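Local coordinates for protein Adp-ribosyltransferase (Staphylococcus aureus, PDB 1OJQ) that transfers ADP-ribose from NAD(+) to target proteins as a mono-ADP-ribosyltransferase of the C3 exoenzyme type, the targets being probably Rho GTPases as in other C3 exoenzymes, at residues Asn35-Ser40 / Leu172-Gly177; Tyr82-Leu87 / Leu141-Ala146; Ala164-Ser169 / Gln179-Pro184. All blocks are in the same frame, centred on the assembly; numbering follows the deposited sequence.

Contact 1: Asn35-Ser40 / Leu172-Gly177; sequences NYTKNS and LTAYPG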
loop_
_atom_site.group_PDB
_atom_site.type_symbol
_atom_site.label_atom_id
_atom_site.label_comp_id
_atom_site.label_asym_id
_atom_site.label_seq_id
_atom_site.Cartn_x
_atom_site.Cartn_y
_atom_site.Cartn_z
ATOM N N ASN A 35 -6.397 7.016 -14.593
ATOM C CA ASN A 35 -7.784 6.983 -14.135
ATOM C C ASN A 35 -7.921 6.335 -12.763
ATOM O O ASN A 35 -8.750 6.770 -11.959
ATOM C CB ASN A 35 -8.680 6.269 -15.149
ATOM C CG ASN A 35 -8.939 7.141 -16.361
ATOM O OD1 ASN A 35 -8.828 8.374 -16.320
ATOM N ND2 ASN A 35 -9.273 6.488 -17.466
ATOM N N TYR A 36 -7.128 5.308 -12.475
ATOM C CA TYR A 36 -7.168 4.704 -11.143
ATOM C C TYR A 36 -6.784 5.726 -10.084
ATOM O O TYR A 36 -7.454 5.841 -9.048
ATOM C CB TYR A 36 -6.282 3.430 -11.083
ATOM C CG TYR A 36 -6.465 2.784 -9.717
ATOM C CD1 TYR A 36 -7.556 1.946 -9.502
ATOM C CD2 TYR A 36 -5.590 3.019 -8.672
ATOM C CE1 TYR A 36 -7.740 1.353 -8.254
ATOM C CE2 TYR A 36 -5.773 2.438 -7.424
ATOM C CZ TYR A 36 -6.850 1.604 -7.229
ATOM O OH TYR A 36 -7.044 1.024 -5.989
ATOM N N THR A 37 -5.692 6.458 -10.302
ATOM C CA THR A 37 -5.232 7.436 -9.319
ATOM C C THR A 37 -6.254 8.549 -9.097
ATOM O O THR A 37 -6.313 9.048 -7.976
ATOM C CB THR A 37 -3.893 8.101 -9.680
ATOM O OG1 THR A 37 -4.048 8.948 -10.836
ATOM C CG2 THR A 37 -2.839 7.047 -9.997
ATOM N N LYS A 38 -7.045 8.911 -10.094
ATOM C CA LYS A 38 -8.075 9.927 -9.995
ATOM C C LYS A 38 -9.259 9.534 -9.108
ATOM O O LYS A 38 -9.834 10.382 -8.449
ATOM C CB LYS A 38 -8.721 10.178 -11.369
ATOM C CG LYS A 38 -7.842 10.703 -12.467
ATOM C CD LYS A 38 -8.677 10.803 -13.744
ATOM C CE LYS A 38 -9.478 12.094 -13.770
ATOM N NZ LYS A 38 -10.336 12.146 -14.998
ATOM N N ASN A 39 -9.614 8.262 -9.187
ATOM C CA ASN A 39 -10.916 7.740 -8.773
ATOM C C ASN A 39 -10.890 6.214 -8.684
ATOM O O ASN A 39 -11.295 5.554 -9.639
ATOM C CB ASN A 39 -11.941 8.187 -9.803
ATOM C CG ASN A 39 -13.400 8.130 -9.417
ATOM O OD1 ASN A 39 -13.776 8.127 -8.241
ATOM N ND2 ASN A 39 -14.251 8.108 -10.452
ATOM N N SER A 40 -10.401 5.720 -7.569
ATOM C CA SER A 40 -10.249 4.276 -7.380
ATOM C C SER A 40 -11.519 3.638 -6.861
ATOM O O SER A 40 -11.699 2.444 -7.028
ATOM C CB SER A 40 -9.109 3.997 -6.407
ATOM O OG SER A 40 -9.409 4.541 -5.125
ATOM N N LEU A 172 1.047 9.493 -15.682
ATOM C CA LEU A 172 0.533 8.287 -15.065
ATOM C C LEU A 172 -0.299 8.572 -13.802
ATOM O O LEU A 172 -1.156 7.744 -13.488
ATOM C CB LEU A 172 1.656 7.325 -14.647
ATOM C CG LEU A 172 2.593 6.835 -15.752
ATOM C CD1 LEU A 172 3.621 5.862 -15.176
ATOM C CD2 LEU A 172 1.802 6.206 -16.888
ATOM N N THR A 173 -0.029 9.669 -13.085
ATOM C CA THR A 173 -0.761 9.881 -11.820
ATOM C C THR A 173 -1.342 11.280 -11.677
ATOM O O THR A 173 -0.698 12.258 -12.046
ATOM C CB THR A 173 0.139 9.578 -10.598
ATOM O OG1 THR A 173 -0.631 9.776 -9.401
ATOM C CG2 THR A 173 1.332 10.504 -10.512
ATOM N N ALA A 174 -2.564 11.354 -11.144
ATOM C CA ALA A 174 -3.226 12.617 -10.849
ATOM C C ALA A 174 -2.633 13.255 -9.593
ATOM O O ALA A 174 -2.951 14.405 -9.255
ATOM C CB ALA A 174 -4.730 12.409 -10.702
ATOM N N TYR A 175 -1.768 12.492 -8.923
ATOM C CA TYR A 175 -1.165 12.920 -7.663
ATOM C C TYR A 175 0.351 12.768 -7.651
ATOM O O TYR A 175 0.859 11.935 -6.892
ATOM C CB TYR A 175 -1.759 12.087 -6.508
ATOM C CG TYR A 175 -3.208 12.467 -6.281
ATOM C CD1 TYR A 175 -4.215 11.882 -7.045
ATOM C CD2 TYR A 175 -3.548 13.409 -5.321
ATOM C CE1 TYR A 175 -5.547 12.211 -6.870
ATOM C CE2 TYR A 175 -4.881 13.749 -5.139
ATOM C CZ TYR A 175 -5.859 13.152 -5.904
ATOM O OH TYR A 175 -7.176 13.491 -5.718
ATOM N N PRO A 176 1.026 13.547 -8.483
ATOM C CA PRO A 176 2.483 13.448 -8.623
ATOM C C PRO A 176 3.220 13.768 -7.327
ATOM O O PRO A 176 2.751 14.544 -6.501
ATOM C CB PRO A 176 2.851 14.512 -9.664
ATOM C CG PRO A 176 1.672 15.420 -9.714
ATOM C CD PRO A 176 0.464 14.582 -9.370
ATOM N N GLY A 177 4.385 13.140 -7.166
ATOM C CA GLY A 177 5.222 13.465 -6.034
ATOM C C GLY A 177 5.057 12.522 -4.868
ATOM O O GLY A 177 5.830 12.616 -3.919
HETATM O O HOH W 1 -9.135 12.221 -6.946
#
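Thr37, in the last turn of helix 27-38, points its side chain at the backbone of Thr173 and Ala174. Its OG1 accepts a nearly straight hydrogen bond from Ala174 N, at 2.8 Å with an N-H...O angle of 171°. The same OG1 is bonded to the backbone O of Tyr34, one helical turn back, so two backbone groups grip the hydroxyl. Its chi1 of 68° tucks OG1 between its own N and carbonyl carbon, within reach of both. The methyl branch is left to meet Thr173, where CG2 of Thr37 lies 3.6 Å from OG1 of Thr173. The two threonine side chains cross at about a right angle. Segment 172-177 belongs to the ADP-ribosylating turn-turn (ARTT) loop of this enzyme family, which runs between strands 165-166 and 180-183. Thr37, which the loop meets here, is itself an NAD(+)-binding residue. Within the loop, OG1 of Thr173 accepts from Tyr175 N at 3.0 Å and closes an ST turn. The Tyr175 ring passes obliquely by the helix end, with CE1 3.4 Å from Thr37 O. A water in the plane of the ring bridges Tyr175 OH and Lys38 O, 2.6 Å from the hydroxyl. On the outer side, CG of Lys38 rests against CB of Ala174 at 4.0 Å.

Contact 2: Tyr82-Leu87 / Leu141-Ala146; sequences YVYRLL and LVSGAA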
loop_
_atom_site.group_PDB
_atom_site.type_symbol
_atom_site.label_atom_id
_atom_site.label_comp_id
_atom_site.label_asym_id
_atom_site.label_seq_id
_atom_site.Cartn_x
_atom_site.Cartn_y
_atom_site.Cartn_z
ATOM N N TYR A 82 11.324 -1.931 0.474
ATOM C CA TYR A 82 10.190 -1.546 1.315
ATOM C C TYR A 82 9.341 -0.461 0.652
ATOM O O TYR A 82 9.871 0.496 0.096
ATOM C CB TYR A 82 10.626 -0.977 2.673
ATOM C CG TYR A 82 10.970 -2.066 3.674
ATOM C CD1 TYR A 82 12.289 -2.394 3.935
ATOM C CD2 TYR A 82 9.948 -2.745 4.333
ATOM C CE1 TYR A 82 12.584 -3.393 4.849
ATOM C CE2 TYR A 82 10.230 -3.745 5.248
ATOM C CZ TYR A 82 11.555 -4.047 5.488
ATOM O OH TYR A 82 11.845 -5.039 6.396
ATOM N N VAL A 83 8.027 -0.608 0.744
ATOM C CA VAL A 83 7.135 0.498 0.369
ATOM C C VAL A 83 6.253 0.784 1.587
ATOM O O VAL A 83 6.164 -0.073 2.481
ATOM C CB VAL A 83 6.274 0.190 -0.857
ATOM C CG1 VAL A 83 7.203 0.059 -2.065
ATOM C CG2 VAL A 83 5.431 -1.064 -0.716
ATOM N N TYR A 84 5.612 1.947 1.585
ATOM C CA TYR A 84 4.872 2.414 2.740
ATOM C C TYR A 84 3.452 2.825 2.401
ATOM O O TYR A 84 3.149 3.259 1.291
ATOM C CB TYR A 84 5.612 3.629 3.320
ATOM C CG TYR A 84 6.996 3.241 3.803
ATOM C CD1 TYR A 84 8.106 3.226 2.969
ATOM C CD2 TYR A 84 7.170 2.889 5.135
ATOM C CE1 TYR A 84 9.356 2.864 3.462
ATOM C CE2 TYR A 84 8.403 2.527 5.631
ATOM C CZ TYR A 84 9.494 2.524 4.785
ATOM O OH TYR A 84 10.707 2.143 5.309
ATOM N N ARG A 85 2.581 2.694 3.397
ATOM C CA ARG A 85 1.198 3.152 3.225
ATOM C C ARG A 85 0.786 3.852 4.509
ATOM O O ARG A 85 0.819 3.209 5.574
ATOM C CB ARG A 85 0.282 1.977 2.931
ATOM C CG ARG A 85 -1.088 2.412 2.427
ATOM N N LEU A 86 0.435 5.120 4.408
ATOM C CA LEU A 86 0.101 5.920 5.595
ATOM C C LEU A 86 -1.404 5.769 5.806
ATOM O O LEU A 86 -2.180 5.919 4.860
ATOM C CB LEU A 86 0.540 7.361 5.437
ATOM C CG LEU A 86 2.034 7.688 5.485
ATOM C CD1 LEU A 86 2.246 9.198 5.466
ATOM C CD2 LEU A 86 2.712 7.111 6.718
ATOM N N LEU A 87 -1.836 5.444 7.021
ATOM C CA LEU A 87 -3.229 5.085 7.238
ATOM C C LEU A 87 -3.830 5.822 8.431
ATOM O O LEU A 87 -3.111 6.128 9.376
ATOM C CB LEU A 87 -3.354 3.573 7.511
ATOM C CG LEU A 87 -2.837 2.678 6.376
ATOM C CD1 LEU A 87 -2.507 1.283 6.875
ATOM C CD2 LEU A 87 -3.874 2.646 5.249
ATOM N N LEU A 141 7.284 4.653 -2.181
ATOM C CA LEU A 141 8.680 4.331 -1.860
ATOM C C LEU A 141 9.255 5.187 -0.746
ATOM O O LEU A 141 10.128 4.747 0.005
ATOM C CB LEU A 141 9.603 4.533 -3.073
ATOM C CG LEU A 141 9.666 3.438 -4.127
ATOM C CD1 LEU A 141 10.541 3.921 -5.292
ATOM C CD2 LEU A 141 10.172 2.114 -3.561
ATOM N N VAL A 142 8.805 6.431 -0.643
ATOM C CA VAL A 142 9.252 7.357 0.406
ATOM C C VAL A 142 8.071 7.680 1.314
ATOM O O VAL A 142 7.068 8.261 0.887
ATOM C CB VAL A 142 9.842 8.648 -0.170
ATOM C CG1 VAL A 142 10.322 9.592 0.927
ATOM C CG2 VAL A 142 10.998 8.310 -1.114
ATOM N N SER A 143 8.187 7.268 2.576
ATOM C CA SER A 143 7.036 7.389 3.464
ATOM C C SER A 143 6.641 8.854 3.611
ATOM O O SER A 143 7.516 9.663 3.938
ATOM C CB SER A 143 7.357 6.796 4.840
ATOM O OG SER A 143 6.222 6.954 5.685
ATOM N N GLY A 144 5.389 9.207 3.383
ATOM C CA GLY A 144 4.868 10.552 3.542
ATOM C C GLY A 144 5.183 11.531 2.438
ATOM O O GLY A 144 4.955 12.747 2.515
ATOM N N ALA A 145 5.735 11.041 1.332
ATOM C CA ALA A 145 6.037 11.928 0.215
ATOM C C ALA A 145 4.761 12.591 -0.295
ATOM O O ALA A 145 3.828 11.904 -0.708
ATOM C CB ALA A 145 6.717 11.150 -0.905
ATOM N N ALA A 146 4.750 13.928 -0.263
ATOM C CA ALA A 146 3.633 14.694 -0.797
ATOM C C ALA A 146 2.346 14.441 -0.014
ATOM O O ALA A 146 1.279 14.840 -0.503
ATOM C CB ALA A 146 3.444 14.361 -2.267
HETATM O O HOH W 2 11.548 2.553 0.297
#
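Tyr84 and Ser143 make the close-packed centre of this contact. CB of Ser143 sits over one face of the tyrosine ring, off-centre and nearest CG, 4.1 Å from the centroid and 24° off the normal, a CH-pi contact. The serine OG turns away from the ring toward Leu86, 3.7 Å from its CD2, and bonds Glu153, while Tyr84 OH is bonded to Asn5. Next along the strand, CD1 of Leu86 presses on CA of Gly144 at 3.5 Å. Gly144 takes a positive phi at the third position of a type II turn, closed by Ala145 N bonding Val142 O at 3.1 Å. At the other end, CD2 of Leu141 reaches back to CG1 of Val83 at 3.9 Å.

The backbones are closest at Val83 and Leu141 and diverge toward Gly144. A water donates to both Tyr82 O and Leu141 O, at 2.7 and 2.6 Å, and lies in the plane of the Tyr84 ring at its edge.

Leu86 and Arg85 bind NAD(+); Leu86 touches the loop, while Arg85 points away from it. Segment 141-146 opens the loop that carries Arg150, which also binds NAD(+). Strand 81-87 is an edge strand of the five-stranded mixed sheet, paired with strand 152-158. Tyr84 also bonds Gln140 through the backbone, and Leu141 and Val142 pack on helix 9-23.

Contact 3: Ala164-Ser169 / Gln179-Pro184; sequences AAYIDS and QEVLLP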
loop_
_atom_site.group_PDB
_atom_site.type_symbol
_atom_site.label_atom_id
_atom_site.label_comp_id
_atom_site.label_asym_id
_atom_site.label_seq_id
_atom_site.Cartn_x
_atom_site.Cartn_y
_atom_site.Cartn_z
ATOM N N ALA A 164 4.853 -5.179 -9.599
ATOM C CA ALA A 164 4.667 -3.854 -8.989
ATOM C C ALA A 164 4.815 -2.764 -10.050
ATOM O O ALA A 164 5.705 -2.879 -10.898
ATOM C CB ALA A 164 5.681 -3.645 -7.880
ATOM N N ALA A 165 3.982 -1.745 -10.025
ATOM C CA ALA A 165 4.104 -0.653 -10.991
ATOM C C ALA A 165 4.580 0.616 -10.283
ATOM O O ALA A 165 3.961 1.043 -9.312
ATOM C CB ALA A 165 2.792 -0.297 -11.679
ATOM N N TYR A 166 5.664 1.205 -10.782
ATOM C CA TYR A 166 6.011 2.522 -10.244
ATOM C C TYR A 166 5.310 3.569 -11.100
ATOM O O TYR A 166 5.534 3.528 -12.312
ATOM C CB TYR A 166 7.506 2.784 -10.266
ATOM C CG TYR A 166 7.948 4.171 -9.842
ATOM C CD1 TYR A 166 8.023 4.518 -8.491
ATOM C CD2 TYR A 166 8.302 5.138 -10.778
ATOM C CE1 TYR A 166 8.439 5.792 -8.126
ATOM C CE2 TYR A 166 8.729 6.404 -10.411
ATOM C CZ TYR A 166 8.794 6.735 -9.068
ATOM O OH TYR A 166 9.203 7.989 -8.673
ATOM N N ILE A 167 4.528 4.433 -10.455
ATOM C CA ILE A 167 3.699 5.292 -11.278
ATOM C C ILE A 167 3.934 6.772 -11.052
ATOM O O ILE A 167 3.082 7.566 -11.471
ATOM C CB ILE A 167 2.212 4.929 -11.043
ATOM C CG1 ILE A 167 1.703 5.287 -9.649
ATOM C CG2 ILE A 167 1.977 3.448 -11.350
ATOM C CD1 ILE A 167 0.204 5.046 -9.502
ATOM N N ASP A 168 5.035 7.188 -10.438
ATOM C CA ASP A 168 5.210 8.615 -10.195
ATOM C C ASP A 168 5.865 9.299 -11.398
ATOM O O ASP A 168 7.037 9.662 -11.354
ATOM C CB ASP A 168 6.027 8.852 -8.921
ATOM C CG ASP A 168 5.823 10.246 -8.376
ATOM O OD1 ASP A 168 5.007 11.008 -8.942
ATOM O OD2 ASP A 168 6.459 10.609 -7.358
ATOM N N SER A 169 5.055 9.475 -12.430
ATOM C CA SER A 169 5.370 10.236 -13.639
ATOM C C SER A 169 4.135 11.048 -13.985
ATOM O O SER A 169 3.012 10.656 -13.626
ATOM C CB SER A 169 5.790 9.284 -14.753
ATOM O OG SER A 169 6.276 9.980 -15.887
ATOM N N GLN A 179 5.646 9.365 -5.011
ATOM C CA GLN A 179 6.518 8.200 -5.174
ATOM C C GLN A 179 5.703 6.913 -5.160
ATOM O O GLN A 179 6.111 5.921 -4.559
ATOM C CB GLN A 179 7.584 8.202 -4.065
ATOM C CG GLN A 179 8.570 9.357 -4.231
ATOM C CD GLN A 179 9.462 9.229 -5.452
ATOM O OE1 GLN A 179 10.063 10.247 -5.848
ATOM N NE2 GLN A 179 9.617 8.073 -6.061
ATOM N N GLU A 180 4.544 6.924 -5.809
ATOM C CA GLU A 180 3.612 5.814 -5.682
ATOM C C GLU A 180 4.052 4.555 -6.409
ATOM O O GLU A 180 4.489 4.541 -7.545
ATOM C CB GLU A 180 2.203 6.223 -6.174
ATOM C CG GLU A 180 1.204 5.068 -5.925
ATOM C CD GLU A 180 -0.246 5.470 -6.078
ATOM O OE1 GLU A 180 -0.548 6.674 -6.246
ATOM O OE2 GLU A 180 -1.113 4.556 -6.026
ATOM N N VAL A 181 3.895 3.438 -5.694
ATOM C CA VAL A 181 4.030 2.098 -6.267
ATOM C C VAL A 181 2.664 1.429 -6.185
ATOM O O VAL A 181 2.093 1.407 -5.080
ATOM C CB VAL A 181 5.091 1.268 -5.525
ATOM C CG1 VAL A 181 5.061 -0.193 -5.924
ATOM C CG2 VAL A 181 6.454 1.911 -5.797
ATOM N N LEU A 182 2.131 0.934 -7.284
ATOM C CA LEU A 182 0.819 0.280 -7.291
ATOM C C LEU A 182 0.999 -1.228 -7.262
ATOM O O LEU A 182 1.694 -1.747 -8.136
ATOM C CB LEU A 182 0.063 0.763 -8.531
ATOM C CG LEU A 182 -1.431 0.453 -8.576
ATOM C CD1 LEU A 182 -2.148 1.094 -7.395
ATOM C CD2 LEU A 182 -1.998 0.893 -9.919
ATOM N N LEU A 183 0.423 -1.943 -6.306
ATOM C CA LEU A 183 0.527 -3.400 -6.218
ATOM C C LEU A 183 -0.723 -4.101 -6.727
ATOM O O LEU A 183 -1.823 -3.536 -6.684
ATOM C CB LEU A 183 0.795 -3.825 -4.756
ATOM C CG LEU A 183 1.966 -3.108 -4.054
ATOM C CD1 LEU A 183 2.086 -3.546 -2.598
ATOM C CD2 LEU A 183 3.241 -3.355 -4.841
ATOM N N PRO A 184 -0.599 -5.330 -7.210
ATOM C CA PRO A 184 -1.714 -6.099 -7.721
ATOM C C PRO A 184 -2.853 -6.226 -6.715
ATOM O O PRO A 184 -2.650 -6.236 -5.501
ATOM C CB PRO A 184 -1.136 -7.515 -7.886
ATOM C CG PRO A 184 0.319 -7.295 -8.084
ATOM C CD PRO A 184 0.677 -6.062 -7.309
#
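These segments carry the strands that flank the ARTT loop, 165-166 and 180-183, which pair antiparallel in a three-stranded sheet. Ala165 and Leu182 form a hydrogen-bonded pair, with Ala165 N to Leu182 O at 3.0 Å and Leu182 N to Ala165 O at 2.7 Å. Tyr166 faces Val181 in the adjoining non-hydrogen-bonded pair. Beyond it, Ile167 N bonds Glu180 O at 2.9 Å, a bond that is almost straight, at 179°.

The Tyr166 ring lies along this end of the sheet. Its CD1 meets CG2 of Val181 at 4.1 Å, and the amide NE2 of Gln179 comes in at the ring edge, in plane, 2.6 Å from Tyr166 OH. The ring and amide planes are 35° apart. Gln179 OE1 is bonded to Thr13 of helix 9-23. On the other face, Ile167 sends CD1 obliquely against the extended Glu180 chain, 3.5 Å from its CD. The chi1 of 68° in Ile167 swings CG1 and CD1 toward that carboxylate, whose OE2 has a weak hydrogen bond to Ser138.

Asp168, at the centre of an inverse gamma turn, accepts from Gln179 N through OD2 at 2.8 Å, from above the carboxylate plane. Its OD1 takes Gly177 N. Two backbone N-H groups thus feed one carboxylate, which would favour its charged form and ties the loop down just before Glu180, an NAD(+)-binding residue.

Contact 3 is the buried one, while contacts 1 and 2 are only partly buried. Contacts 1 and 3 share the ARTT loop: contact 3 pairs the strands at its two ends, and contact 1 fastens its middle to helix 27-38. They also touch where Leu172 and Thr173 pack on Ile167 O. Contact 2 lies on the other side of segment 179-184, where Leu141 N bonds Gln179 O and the side chain of Leu141 packs on Val181 and Tyr166. The chemistry follows position. Strand pairing carries contact 3, one side-chain to backbone bond anchors contact 1, and contact 2 relies on apolar and CH-pi packing. Bridging waters appear in contacts 1 and 2. All three contain NAD(+)-binding residues.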